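Local coordinates for protein single-stranded DNA specific exonuclease RecJ (PDB 2ZXR) that degrades single-stranded DNA in the 5' to 3' direction as a metal-dependent exonuclease active in DNA repair, at residues A[487-492]-A[522-527]; A[480-485]-A[503-508]; A[278-283]-A[300-305]; A[269-274]-A[305-310]; A[23-28]-A[41-46]. One frame throughout, in Å; residues are numbered along the deposited sequence.

Contact 1 of 5, residues A[487-492]-A[522-527]; sequences VRVLAW and VQAVDL
Val489 and Leu490 of strand 487-492 lie beside Val522 and Gln523 of strand 517-528 in the parallel strand pair of the OB fold, where the third and fifth strands of the barrel run side by side. The two axes come within 4.6 Å and diverge by 27°. Three backbone hydrogen bonds link the strands in the parallel manner: Leu490 bonds through N and O to Val522 and Ala524, on either side of Gln523, and Val522 likewise bonds on either side of Val489. Val522 N donates to Arg488 O, Leu490 N returns the bond to Val522 O, and Ala524 N donates to Leu490 O at 2.8 Å. Val489 CA also comes to 3.0 Å from Val522 O, a CA-H...O contact to the oxygen that also accepts from Leu490 N.

Val487, Val489 and Val522 form the apolar face toward the barrel interior. Val487 CG1 meets Val522 CG2 at 3.8 Å, and Val489 CG2 lies against Ala524 CB at 3.9 Å; Leu464 of strand 462-466 touches both Val487 and Val522. On the other face CG of Gln523 lies opposite the backbone N (chi1 -180°) and the chain then bends at chi2, which swings its amide back across Leu490, so that OE1 stands 3.7 Å from Leu490 CD1. Arg488, on that side too, has its polar partner in Glu521.

Farther along, 522-527 turns a corner at Val525, which with Asp526 makes a classic beta bulge opposite Ala506. Where the strands part, one water accepts from Trp492 N and donates to Ala524 O, while the small methyls Ala491 CB and Ala524 CB touch at 3.6 Å.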
# COMPACT_ATOMS: atom_id res chain seq x y z
N VAL A 487 -3.01 22.39 -11.58
CA VAL A 487 -3.63 21.11 -11.19
C VAL A 487 -4.48 21.30 -9.93
O VAL A 487 -3.97 21.80 -8.92
CB VAL A 487 -2.57 20.03 -10.86
CG1 VAL A 487 -3.25 18.82 -10.26
CG2 VAL A 487 -1.80 19.66 -12.11
N ARG A 488 -5.75 20.91 -9.98
CA ARG A 488 -6.60 21.08 -8.82
C ARG A 488 -6.41 19.96 -7.80
O ARG A 488 -6.49 18.78 -8.14
CB ARG A 488 -8.09 21.14 -9.20
CG ARG A 488 -8.98 21.49 -7.99
CD ARG A 488 -10.38 21.97 -8.36
NE ARG A 488 -11.36 20.89 -8.32
CZ ARG A 488 -12.31 20.77 -7.40
NH1 ARG A 488 -12.44 21.66 -6.43
NH2 ARG A 488 -13.13 19.72 -7.45
N VAL A 489 -6.19 20.35 -6.55
CA VAL A 489 -5.98 19.38 -5.48
C VAL A 489 -6.96 19.57 -4.33
O VAL A 489 -7.30 20.69 -3.97
CB VAL A 489 -4.48 19.42 -5.00
CG1 VAL A 489 -3.87 20.74 -5.33
CG2 VAL A 489 -4.35 19.14 -3.52
N LEU A 490 -7.44 18.45 -3.77
CA LEU A 490 -8.39 18.42 -2.67
C LEU A 490 -7.64 17.91 -1.46
O LEU A 490 -6.86 16.96 -1.56
CB LEU A 490 -9.53 17.46 -2.98
CG LEU A 490 -10.29 17.79 -4.25
CD1 LEU A 490 -11.08 16.56 -4.69
CD2 LEU A 490 -11.20 19.00 -4.01
N ALA A 491 -7.91 18.51 -0.31
CA ALA A 491 -7.20 18.13 0.90
C ALA A 491 -7.90 18.45 2.22
O ALA A 491 -8.80 19.28 2.29
CB ALA A 491 -5.82 18.80 0.89
N TRP A 492 -7.47 17.77 3.27
CA TRP A 492 -7.98 18.00 4.61
C TRP A 492 -6.81 18.63 5.37
O TRP A 492 -5.90 17.94 5.82
CB TRP A 492 -8.39 16.68 5.26
CG TRP A 492 -9.60 16.13 4.61
CD1 TRP A 492 -9.66 15.47 3.41
CD2 TRP A 492 -10.95 16.29 5.05
NE1 TRP A 492 -10.98 15.22 3.08
CE2 TRP A 492 -11.78 15.71 4.07
CE3 TRP A 492 -11.53 16.88 6.19
CZ2 TRP A 492 -13.18 15.70 4.19
CZ3 TRP A 492 -12.92 16.86 6.31
CH2 TRP A 492 -13.72 16.28 5.32
N VAL A 522 -5.93 15.96 -8.16
CA VAL A 522 -5.14 15.27 -7.16
C VAL A 522 -5.79 15.34 -5.80
O VAL A 522 -6.23 16.40 -5.35
CB VAL A 522 -3.70 15.84 -7.09
CG1 VAL A 522 -2.95 15.23 -5.94
CG2 VAL A 522 -2.96 15.53 -8.38
N GLN A 523 -5.86 14.19 -5.15
CA GLN A 523 -6.42 14.08 -3.82
C GLN A 523 -5.19 14.01 -2.95
O GLN A 523 -4.44 13.03 -3.01
CB GLN A 523 -7.20 12.77 -3.70
CG GLN A 523 -7.85 12.54 -2.34
CD GLN A 523 -9.11 13.38 -2.15
OE1 GLN A 523 -9.94 13.48 -3.06
NE2 GLN A 523 -9.27 13.97 -0.96
N ALA A 524 -4.97 15.04 -2.14
CA ALA A 524 -3.80 15.06 -1.28
C ALA A 524 -3.89 14.07 -0.11
O ALA A 524 -4.90 14.02 0.57
CB ALA A 524 -3.57 16.48 -0.76
N VAL A 525 -2.84 13.27 0.11
CA VAL A 525 -2.79 12.34 1.23
C VAL A 525 -1.95 13.04 2.31
O VAL A 525 -2.19 12.85 3.52
CB VAL A 525 -2.17 10.96 0.88
CG1 VAL A 525 -2.91 10.33 -0.29
CG2 VAL A 525 -0.71 11.11 0.55
N ASP A 526 -0.94 13.80 1.90
CA ASP A 526 -0.18 14.56 2.88
C ASP A 526 0.16 15.89 2.23
O ASP A 526 0.25 15.99 1.00
CB ASP A 526 1.10 13.86 3.36
CG ASP A 526 1.61 14.42 4.71
OD1 ASP A 526 0.94 15.32 5.29
OD2 ASP A 526 2.67 13.98 5.22
N LEU A 527 0.32 16.91 3.06
CA LEU A 527 0.59 18.26 2.60
C LEU A 527 1.44 18.98 3.66
O LEU A 527 1.17 18.82 4.87
CB LEU A 527 -0.75 18.97 2.38
CG LEU A 527 -0.88 20.46 2.08
CD1 LEU A 527 -2.36 20.73 1.81
CD2 LEU A 527 -0.41 21.30 3.27
O HOH W 1 -5.58 15.82 2.67

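Contact 2 of 5, residues A[480-485]-A[503-508]; sequences LAFRLK and VEVAGL
Phe482 and Leu484 reach from strand 479-484 into the barrel and meet Val503 and Val505, which come from strand 503-514 on the far side. The segments are not sheet neighbours: their axes pass 9.9 Å apart at 103°, so only side chains can bridge the gap, and everything that meets is apolar.

The aromatic part belongs to Phe482. Its CG sits between the backbone N and the carbonyl carbon (chi1 61°), which directs the ring toward 503-508. Val505 approaches from the opposite direction and presents CG2 to the ring edge, close to the ring plane, 4.1 Å from Phe482 CZ. Val503 CG2 lies obliquely to the same ring, 4.3 Å from Phe482 CE1. Leu480 CD1 and Leu484 CG, two residues before and after, also lie at the ring edge in its plane and probably limit its rotation.

The aliphatic part is made by the two methyls of Leu484. Leu484 CD1 reaches both valines, Val505 CG2 at 3.9 Å being the nearer, while Leu484 CD2 touches Val503 CG2 at 4.0 Å. Each valine therefore uses one methyl, CG2, for both Phe482 and Leu484.

The polar group between the two valines in sequence, Glu504, points away and pairs with Arg528, while the backbone of Phe482 bonds to Val489 and that of Val503 to Gly466 in the adjoining strands. Leu464 packs on both Leu484 and Val505 and Leu527 on Phe482, adding to the hydrophobic core, and strands facing each other nearly at right angles across it are what a small, strongly coiled OB-fold barrel displays.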
# COMPACT_ATOMS: atom_id res chain seq x y z
N LEU A 480 -10.66 21.48 1.98
CA LEU A 480 -10.43 22.60 1.07
C LEU A 480 -9.91 22.16 -0.31
O LEU A 480 -9.69 20.97 -0.57
CB LEU A 480 -9.44 23.60 1.68
CG LEU A 480 -7.95 23.24 1.83
CD1 LEU A 480 -7.25 23.45 0.51
CD2 LEU A 480 -7.30 24.13 2.88
N ALA A 481 -9.69 23.14 -1.18
CA ALA A 481 -9.21 22.89 -2.52
C ALA A 481 -8.39 24.07 -3.02
O ALA A 481 -8.70 25.22 -2.72
CB ALA A 481 -10.37 22.63 -3.44
N PHE A 482 -7.35 23.78 -3.78
CA PHE A 482 -6.49 24.83 -4.33
C PHE A 482 -5.77 24.30 -5.56
O PHE A 482 -5.97 23.15 -5.96
CB PHE A 482 -5.48 25.30 -3.28
CG PHE A 482 -4.56 24.23 -2.80
CD1 PHE A 482 -3.33 24.03 -3.41
CD2 PHE A 482 -4.94 23.40 -1.75
CE1 PHE A 482 -2.48 23.01 -2.98
CE2 PHE A 482 -4.10 22.38 -1.31
CZ PHE A 482 -2.87 22.18 -1.93
N ARG A 483 -4.94 25.14 -6.18
CA ARG A 483 -4.23 24.73 -7.38
C ARG A 483 -2.73 24.87 -7.33
O ARG A 483 -2.20 25.82 -6.75
CB ARG A 483 -4.74 25.51 -8.59
CG ARG A 483 -6.07 25.03 -9.11
CD ARG A 483 -6.19 25.31 -10.59
NE ARG A 483 -7.22 24.48 -11.21
CZ ARG A 483 -8.50 24.48 -10.85
NH1 ARG A 483 -8.92 25.28 -9.87
NH2 ARG A 483 -9.36 23.67 -11.46
N LEU A 484 -2.05 23.92 -7.96
CA LEU A 484 -0.60 23.95 -8.05
C LEU A 484 -0.25 23.72 -9.51
O LEU A 484 -0.50 22.62 -10.04
CB LEU A 484 0.05 22.87 -7.18
CG LEU A 484 0.03 23.01 -5.66
CD1 LEU A 484 0.87 21.89 -5.06
CD2 LEU A 484 0.59 24.36 -5.24
N LYS A 485 0.31 24.75 -10.15
CA LYS A 485 0.69 24.69 -11.55
C LYS A 485 -0.50 24.23 -12.40
O LYS A 485 -0.36 23.34 -13.25
CB LYS A 485 1.86 23.71 -11.75
CG LYS A 485 3.00 23.82 -10.74
CD LYS A 485 3.68 25.17 -10.79
CE LYS A 485 4.80 25.23 -9.76
NZ LYS A 485 5.37 26.61 -9.60
N VAL A 503 3.95 25.17 -0.65
CA VAL A 503 3.63 23.85 -0.12
C VAL A 503 4.19 22.70 -0.95
O VAL A 503 4.62 22.87 -2.10
CB VAL A 503 2.10 23.63 -0.04
CG1 VAL A 503 1.47 24.63 0.91
CG2 VAL A 503 1.49 23.75 -1.41
N GLU A 504 4.20 21.53 -0.34
CA GLU A 504 4.62 20.31 -0.98
C GLU A 504 3.43 19.39 -0.77
O GLU A 504 2.83 19.41 0.30
CB GLU A 504 5.85 19.72 -0.29
CG GLU A 504 7.11 19.94 -1.06
CD GLU A 504 8.31 19.39 -0.37
OE1 GLU A 504 9.31 19.21 -1.08
OE2 GLU A 504 8.26 19.13 0.87
N VAL A 505 3.08 18.60 -1.77
CA VAL A 505 1.93 17.70 -1.67
C VAL A 505 2.25 16.31 -2.18
O VAL A 505 2.84 16.18 -3.25
CB VAL A 505 0.74 18.18 -2.52
CG1 VAL A 505 -0.39 17.12 -2.47
CG2 VAL A 505 0.24 19.54 -2.02
N ALA A 506 1.85 15.29 -1.41
CA ALA A 506 2.01 13.90 -1.80
C ALA A 506 0.58 13.55 -2.18
O ALA A 506 -0.29 13.52 -1.31
CB ALA A 506 2.46 13.07 -0.65
N GLY A 507 0.32 13.28 -3.46
CA GLY A 507 -1.06 13.00 -3.80
C GLY A 507 -1.38 11.93 -4.82
O GLY A 507 -0.54 11.54 -5.62
N LEU A 508 -2.63 11.48 -4.78
CA LEU A 508 -3.14 10.45 -5.69
C LEU A 508 -3.74 11.11 -6.92
O LEU A 508 -4.58 12.01 -6.80
CB LEU A 508 -4.22 9.63 -4.98
CG LEU A 508 -3.76 8.89 -3.72
CD1 LEU A 508 -4.97 8.57 -2.78
CD2 LEU A 508 -3.04 7.60 -4.18

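Contact 3 of 5, residues A[278-283]-A[300-305]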
# COMPACT_ATOMS: atom_id res chain seq x y z
N LEU A 278 -18.50 -9.92 16.83
CA LEU A 278 -19.64 -9.79 17.72
C LEU A 278 -20.32 -11.11 18.16
O LEU A 278 -21.41 -11.11 18.74
CB LEU A 278 -20.67 -8.83 17.10
CG LEU A 278 -20.71 -7.40 17.68
CD1 LEU A 278 -19.32 -6.95 18.13
CD2 LEU A 278 -21.30 -6.43 16.66
N GLY A 279 -19.67 -12.24 17.91
CA GLY A 279 -20.26 -13.51 18.31
C GLY A 279 -21.38 -14.02 17.43
O GLY A 279 -22.18 -14.86 17.86
N GLU A 280 -21.48 -13.54 16.20
CA GLU A 280 -22.53 -14.07 15.32
C GLU A 280 -21.92 -14.54 13.99
O GLU A 280 -22.48 -14.33 12.92
CB GLU A 280 -23.66 -13.04 15.12
CG GLU A 280 -24.56 -12.90 16.38
CD GLU A 280 -25.74 -11.91 16.27
OE1 GLU A 280 -25.84 -11.01 17.15
OE2 GLU A 280 -26.58 -12.01 15.34
N ALA A 281 -20.78 -15.22 14.09
CA ALA A 281 -20.09 -15.76 12.91
C ALA A 281 -20.98 -16.70 12.05
O ALA A 281 -20.84 -16.72 10.83
CB ALA A 281 -18.80 -16.49 13.34
N GLU A 282 -21.89 -17.44 12.69
CA GLU A 282 -22.80 -18.33 11.96
C GLU A 282 -23.58 -17.52 10.94
O GLU A 282 -23.83 -17.98 9.85
CB GLU A 282 -23.84 -19.00 12.88
CG GLU A 282 -23.43 -19.15 14.31
CD GLU A 282 -23.50 -17.82 15.10
OE1 GLU A 282 -22.54 -17.57 15.88
OE2 GLU A 282 -24.50 -17.06 14.95
N LYS A 283 -23.99 -16.33 11.33
CA LYS A 283 -24.75 -15.46 10.44
C LYS A 283 -23.99 -15.20 9.15
O LYS A 283 -24.55 -15.29 8.04
CB LYS A 283 -25.04 -14.12 11.11
CG LYS A 283 -26.45 -13.92 11.64
CD LYS A 283 -26.86 -14.99 12.58
CE LYS A 283 -28.25 -14.68 13.16
NZ LYS A 283 -28.28 -13.34 13.82
N VAL A 300 -28.03 -10.24 4.91
CA VAL A 300 -27.27 -9.04 4.56
C VAL A 300 -27.77 -7.94 5.51
O VAL A 300 -26.99 -7.19 6.08
CB VAL A 300 -27.48 -8.66 3.06
CG1 VAL A 300 -27.00 -7.22 2.80
CG2 VAL A 300 -26.65 -9.63 2.17
N GLY A 301 -29.09 -7.86 5.71
CA GLY A 301 -29.63 -6.87 6.63
C GLY A 301 -29.02 -7.07 8.01
O GLY A 301 -28.63 -6.12 8.70
N GLU A 302 -28.93 -8.33 8.43
CA GLU A 302 -28.34 -8.64 9.73
C GLU A 302 -26.85 -8.20 9.81
O GLU A 302 -26.42 -7.60 10.79
CB GLU A 302 -28.46 -10.15 9.99
CG GLU A 302 -28.34 -10.55 11.42
CD GLU A 302 -29.67 -10.46 12.15
OE1 GLU A 302 -30.29 -9.37 12.15
OE2 GLU A 302 -30.11 -11.49 12.71
N LEU A 303 -26.05 -8.52 8.79
CA LEU A 303 -24.65 -8.11 8.83
C LEU A 303 -24.57 -6.58 8.89
O LEU A 303 -23.69 -6.03 9.55
CB LEU A 303 -23.85 -8.59 7.60
CG LEU A 303 -23.59 -10.07 7.29
CD1 LEU A 303 -22.28 -10.17 6.52
CD2 LEU A 303 -23.53 -10.92 8.56
N HIS A 304 -25.48 -5.88 8.20
CA HIS A 304 -25.46 -4.41 8.26
C HIS A 304 -25.67 -3.92 9.68
O HIS A 304 -25.03 -2.96 10.13
CB HIS A 304 -26.53 -3.81 7.36
CG HIS A 304 -26.21 -3.91 5.90
ND1 HIS A 304 -27.16 -3.77 4.91
CD2 HIS A 304 -25.03 -4.09 5.26
CE1 HIS A 304 -26.57 -3.85 3.73
NE2 HIS A 304 -25.28 -4.04 3.92
N ARG A 305 -26.56 -4.61 10.41
CA ARG A 305 -26.84 -4.24 11.78
C ARG A 305 -25.66 -4.53 12.69
O ARG A 305 -25.32 -3.73 13.55
CB ARG A 305 -28.07 -4.99 12.29
CG ARG A 305 -28.61 -4.35 13.56
CD ARG A 305 -29.34 -5.35 14.43
NE ARG A 305 -28.43 -6.38 14.92
CZ ARG A 305 -28.67 -7.68 14.81
NH1 ARG A 305 -29.80 -8.08 14.23
NH2 ARG A 305 -27.80 -8.57 15.27
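Lys283 NZ is gripped by two carboxylates, one from each segment. Glu280 OE2, three residues earlier in the chain, takes a hydrogen bond of 2.6 Å nearly along its C-O axis; Glu302 OE2, on helix 293-321, takes the other at 2.8 Å on its anti side, 27° out of the carboxylate plane. The lysine chain bends at chi2 and chi4, which folds the ammonium group back into the gap between the two acids. Glu302 bends at chi2 to meet it, and the stems of the two residues pass at a slant, Lys283 CG lying 3.9 Å from Glu302 CG.

Arg305 extends the network. It is paired with Glu302 OE1 one turn back on its own helix, and its NH2 faces Glu280 OE1 across a long salt bridge of 3.7 Å, with the oxygen at the guanidinium edge. Beneath the charges Leu303 CD2 approaches Lys283 CB at 4.4 Å.

Gly279, with positive phi, closes helix 261-277 in a Schellman motif just before Glu280, and Ala281 touches Asp80, a manganese ligand. The two glutamates come to 4.4 Å of each other at their OE2 atoms; the shared lysine probably offsets that repulsion and keeps both acids ionised at this partly exposed surface.

Contact 4 of 5, residues A[269-274]-A[305-310]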
# COMPACT_ATOMS: atom_id res chain seq x y z
N ALA A 269 -15.60 -7.00 3.53
CA ALA A 269 -14.98 -7.73 4.61
C ALA A 269 -15.35 -7.22 6.00
O ALA A 269 -15.56 -8.02 6.91
CB ALA A 269 -13.47 -7.75 4.43
N PRO A 270 -15.41 -5.89 6.20
CA PRO A 270 -15.77 -5.41 7.54
C PRO A 270 -17.14 -5.90 8.00
O PRO A 270 -17.34 -6.14 9.19
CB PRO A 270 -15.70 -3.89 7.40
CG PRO A 270 -14.59 -3.73 6.40
CD PRO A 270 -14.93 -4.78 5.36
N ARG A 271 -18.10 -6.03 7.08
CA ARG A 271 -19.44 -6.51 7.47
C ARG A 271 -19.36 -7.96 7.96
O ARG A 271 -19.98 -8.35 8.95
CB ARG A 271 -20.41 -6.47 6.30
CG ARG A 271 -21.35 -5.31 6.29
CD ARG A 271 -20.71 -4.09 5.70
NE ARG A 271 -21.70 -3.04 5.45
CZ ARG A 271 -21.38 -1.83 5.01
NH1 ARG A 271 -20.12 -1.54 4.76
NH2 ARG A 271 -22.31 -0.91 4.87
N ILE A 272 -18.59 -8.76 7.23
CA ILE A 272 -18.40 -10.14 7.58
C ILE A 272 -17.63 -10.24 8.90
O ILE A 272 -17.99 -11.03 9.78
CB ILE A 272 -17.59 -10.88 6.46
CG1 ILE A 272 -18.41 -10.95 5.18
CG2 ILE A 272 -17.18 -12.26 6.94
CD1 ILE A 272 -17.68 -11.53 3.99
N ASN A 273 -16.57 -9.43 9.04
CA ASN A 273 -15.77 -9.50 10.27
C ASN A 273 -16.53 -9.07 11.50
O ASN A 273 -16.30 -9.60 12.58
CB ASN A 273 -14.48 -8.66 10.17
CG ASN A 273 -13.45 -9.27 9.22
OD1 ASN A 273 -13.39 -10.49 9.04
ND2 ASN A 273 -12.64 -8.43 8.62
N ALA A 274 -17.43 -8.10 11.35
CA ALA A 274 -18.21 -7.60 12.47
C ALA A 274 -19.07 -8.70 13.08
O ALA A 274 -19.26 -8.74 14.29
CB ALA A 274 -19.11 -6.43 12.04
N ARG A 305 -26.56 -4.61 10.41
CA ARG A 305 -26.84 -4.24 11.78
C ARG A 305 -25.66 -4.53 12.69
O ARG A 305 -25.32 -3.73 13.55
CB ARG A 305 -28.07 -4.99 12.29
CG ARG A 305 -28.61 -4.35 13.56
CD ARG A 305 -29.34 -5.35 14.43
NE ARG A 305 -28.43 -6.38 14.92
CZ ARG A 305 -28.67 -7.68 14.81
NH1 ARG A 305 -29.80 -8.08 14.23
NH2 ARG A 305 -27.80 -8.57 15.27
N LEU A 306 -25.03 -5.68 12.50
CA LEU A 306 -23.88 -6.02 13.34
C LEU A 306 -22.73 -5.03 13.10
O LEU A 306 -22.05 -4.62 14.05
CB LEU A 306 -23.42 -7.46 13.04
CG LEU A 306 -24.36 -8.53 13.61
CD1 LEU A 306 -24.19 -9.81 12.81
CD2 LEU A 306 -24.07 -8.75 15.13
N ASN A 307 -22.50 -4.67 11.84
CA ASN A 307 -21.44 -3.73 11.51
C ASN A 307 -21.72 -2.34 12.11
O ASN A 307 -20.79 -1.65 12.53
CB ASN A 307 -21.29 -3.62 9.99
CG ASN A 307 -20.06 -2.84 9.59
OD1 ASN A 307 -18.92 -3.24 9.88
ND2 ASN A 307 -20.27 -1.72 8.91
N ALA A 308 -22.99 -1.94 12.15
CA ALA A 308 -23.37 -0.65 12.73
C ALA A 308 -23.13 -0.69 14.24
O ALA A 308 -22.75 0.31 14.85
CB ALA A 308 -24.86 -0.34 12.44
N ARG A 309 -23.34 -1.86 14.83
CA ARG A 309 -23.11 -2.03 16.27
C ARG A 309 -21.60 -1.95 16.53
O ARG A 309 -21.15 -1.22 17.40
CB ARG A 309 -23.68 -3.38 16.73
CG ARG A 309 -23.44 -3.75 18.20
CD ARG A 309 -23.98 -2.68 19.18
NE ARG A 309 -23.88 -3.14 20.57
CZ ARG A 309 -24.02 -2.36 21.64
NH1 ARG A 309 -24.26 -1.06 21.49
NH2 ARG A 309 -23.90 -2.87 22.86
N ARG A 310 -20.81 -2.69 15.75
CA ARG A 310 -19.36 -2.67 15.88
C ARG A 310 -18.88 -1.22 15.76
O ARG A 310 -18.04 -0.76 16.55
CB ARG A 310 -18.72 -3.55 14.79
CG ARG A 310 -17.18 -3.70 14.85
CD ARG A 310 -16.48 -2.60 14.03
NE ARG A 310 -16.87 -2.59 12.61
CZ ARG A 310 -16.39 -1.74 11.70
NH1 ARG A 310 -15.49 -0.83 12.05
NH2 ARG A 310 -16.81 -1.77 10.44
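Helices 261-277 and 293-321 meet almost perpendicularly, the axes of 269-274 and 305-310 passing 8.2 Å apart at 83°. The backbones come nearest at Ala274 and Asn307, whose CA atoms are only 5.1 Å apart. Ala274 CB rests on the turn of the other helix, 3.6 Å from Asn307 CA, and also touches Arg310 CB at 4.0 Å.

Asn307 carries most of the remaining contact. With CG anti to the backbone N (chi1 -170°), its amide is laid across the turn at Pro270 and Arg271. Asn307 ND2 sits above one face of the Arg271 guanidinium, with the two planes 17° apart; that arginine's NH1 donates to Arg267 O. The packing joins two helices beside the metal site: Asn273 accepts from Ala83 N next to Asp82, a manganese ligand, placing helix 261-277 between that site and the long helix 293-321.

Asn307 OD1 comes to 3.4 Å of Pro270 O, with no bond between these two acceptors. Its donor is Arg310 NH2, one turn ahead, at 2.6 Å and nearly in the guanidinium plane. Bends at chi2 and chi3 curl the arginine back to it, and NH2 also lies 3.9 Å from Pro270 CB, while NH1 pairs with Glu314.

Contact 5 of 5, residues A[23-28]-A[41-46]; sequences AALEVG and RRKEDL
Leu25 is the tightly packed part of this contact, and the pair Glu26 and Lys43 forms its solvent side. Leu25 sets its CD2 against the backbone of 41-46, 3.5 Å from Arg42 C, and against Leu46 CD1 at 4.0 Å. Tyr35 of helix 29-37 touches both leucines, and Phe40 and Leu449 also pack on Leu46. Nearby Ala24 CB meets Arg41 O at 3.7 Å.

The backbone that receives Leu25 is braced by Asp45, whose OD2 accepts from Arg41 N and Arg42 N, both arriving from the same face of the carboxylate. OD1 lies over the centre of the Arg42 guanidinium, a matter of charge, with no N-H pointing at it.

Outward the contact thins to two long chains that cross obliquely. Glu26, with positive phi, is extended beyond CG; Lys43 passes Ala24 O and turns at chi4 (-59°) to bring NZ 2.5 Å from Glu26 OE2, on the anti lone pair of that oxygen. That distance is shorter than normal and its exact value doubtful.

The seam where the chain returns after helix 29-37 thus rests on buried leucines, with an exposed salt bridge at its outer side that water probably weakens.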
# COMPACT_ATOMS: atom_id res chain seq x y z
N ALA A 23 8.53 -0.07 -23.27
CA ALA A 23 8.26 -0.74 -24.54
C ALA A 23 7.43 -2.00 -24.37
O ALA A 23 6.46 -2.20 -25.08
CB ALA A 23 9.58 -1.09 -25.23
N ALA A 24 7.81 -2.82 -23.40
CA ALA A 24 7.14 -4.09 -23.16
C ALA A 24 5.77 -3.98 -22.51
O ALA A 24 5.03 -4.97 -22.47
CB ALA A 24 8.05 -5.01 -22.34
N LEU A 25 5.43 -2.81 -21.97
CA LEU A 25 4.12 -2.64 -21.36
C LEU A 25 3.34 -1.57 -22.10
O LEU A 25 2.17 -1.31 -21.80
CB LEU A 25 4.23 -2.27 -19.89
CG LEU A 25 4.92 -3.26 -18.96
CD1 LEU A 25 4.73 -2.76 -17.53
CD2 LEU A 25 4.33 -4.65 -19.12
N GLU A 26 4.00 -0.93 -23.07
CA GLU A 26 3.37 0.12 -23.86
C GLU A 26 2.84 1.28 -23.00
O GLU A 26 1.67 1.63 -23.08
CB GLU A 26 2.24 -0.48 -24.69
CG GLU A 26 2.66 -1.76 -25.44
CD GLU A 26 1.55 -2.32 -26.33
OE1 GLU A 26 1.17 -1.65 -27.33
OE2 GLU A 26 1.06 -3.43 -26.04
N VAL A 27 3.71 1.87 -22.18
CA VAL A 27 3.32 2.99 -21.33
C VAL A 27 4.39 4.07 -21.26
O VAL A 27 5.56 3.82 -21.57
CB VAL A 27 3.01 2.52 -19.87
CG1 VAL A 27 1.85 1.51 -19.86
CG2 VAL A 27 4.26 1.89 -19.24
N GLY A 28 3.99 5.27 -20.86
CA GLY A 28 4.94 6.35 -20.69
C GLY A 28 5.90 6.12 -19.54
O GLY A 28 5.81 5.11 -18.83
N ARG A 41 7.79 -6.37 -15.30
CA ARG A 41 8.67 -6.18 -16.45
C ARG A 41 8.07 -6.54 -17.81
O ARG A 41 8.25 -5.80 -18.77
CB ARG A 41 9.97 -6.98 -16.24
CG ARG A 41 10.69 -6.66 -14.93
CD ARG A 41 10.77 -5.15 -14.68
NE ARG A 41 11.30 -4.83 -13.35
CZ ARG A 41 12.59 -4.90 -13.02
NH1 ARG A 41 12.97 -4.59 -11.78
NH2 ARG A 41 13.49 -5.28 -13.92
N ARG A 42 7.36 -7.67 -17.88
CA ARG A 42 6.74 -8.11 -19.13
C ARG A 42 5.22 -8.04 -18.99
O ARG A 42 4.72 -7.92 -17.88
CB ARG A 42 7.16 -9.54 -19.45
CG ARG A 42 8.65 -9.78 -19.32
CD ARG A 42 9.03 -11.19 -19.69
NE ARG A 42 8.35 -12.19 -18.86
CZ ARG A 42 8.54 -12.33 -17.55
NH1 ARG A 42 9.40 -11.55 -16.90
NH2 ARG A 42 7.89 -13.28 -16.89
N LYS A 43 4.50 -8.11 -20.11
CA LYS A 43 3.03 -8.06 -20.06
C LYS A 43 2.42 -9.13 -19.16
O LYS A 43 1.40 -8.89 -18.52
CB LYS A 43 2.44 -8.19 -21.46
CG LYS A 43 2.44 -6.92 -22.29
CD LYS A 43 1.56 -7.08 -23.53
CE LYS A 43 1.67 -5.89 -24.48
NZ LYS A 43 1.28 -4.62 -23.83
N GLU A 44 3.03 -10.31 -19.12
CA GLU A 44 2.51 -11.41 -18.30
C GLU A 44 2.72 -11.23 -16.80
O GLU A 44 2.28 -12.07 -16.00
CB GLU A 44 3.11 -12.75 -18.76
CG GLU A 44 4.58 -12.71 -19.19
CD GLU A 44 4.76 -12.53 -20.70
OE1 GLU A 44 4.46 -13.49 -21.46
OE2 GLU A 44 5.18 -11.43 -21.14
N ASP A 45 3.38 -10.14 -16.40
CA ASP A 45 3.62 -9.87 -14.99
C ASP A 45 2.43 -9.08 -14.46
O ASP A 45 2.18 -9.01 -13.26
CB ASP A 45 4.89 -9.03 -14.82
CG ASP A 45 6.10 -9.63 -15.54
OD1 ASP A 45 5.88 -10.42 -16.49
OD2 ASP A 45 7.25 -9.29 -15.17
N LEU A 46 1.70 -8.48 -15.39
CA LEU A 46 0.52 -7.70 -15.07
C LEU A 46 -0.64 -8.65 -14.92
O LEU A 46 -1.57 -8.43 -14.13
CB LEU A 46 0.22 -6.71 -16.19
CG LEU A 46 1.17 -5.52 -16.22
CD1 LEU A 46 0.75 -4.59 -17.36
CD2 LEU A 46 1.11 -4.78 -14.88

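How the contacts relate
Along the chain the order is contact 5, then contact 4 with contact 3 nested inside its loop, then contacts 2 and 1, whose segments alternate. Contacts 1 and 2, centres about 5 Å apart, share one mixed sheet of the OB domain; one lies along the barrel wall and the other crosses its interior. Contacts 3 and 4, centres about 7 Å apart, both use helix 293-321, share Arg305 and sit near the metal-binding aspartates, about 37 and 30 Å from contact 1 between centres. Contact 5 stands alone near the N-terminus, about 40 Å from contact 4 between centres. This is consistent with the OB barrel and the helices beside the metal site being separate modules of one monomer.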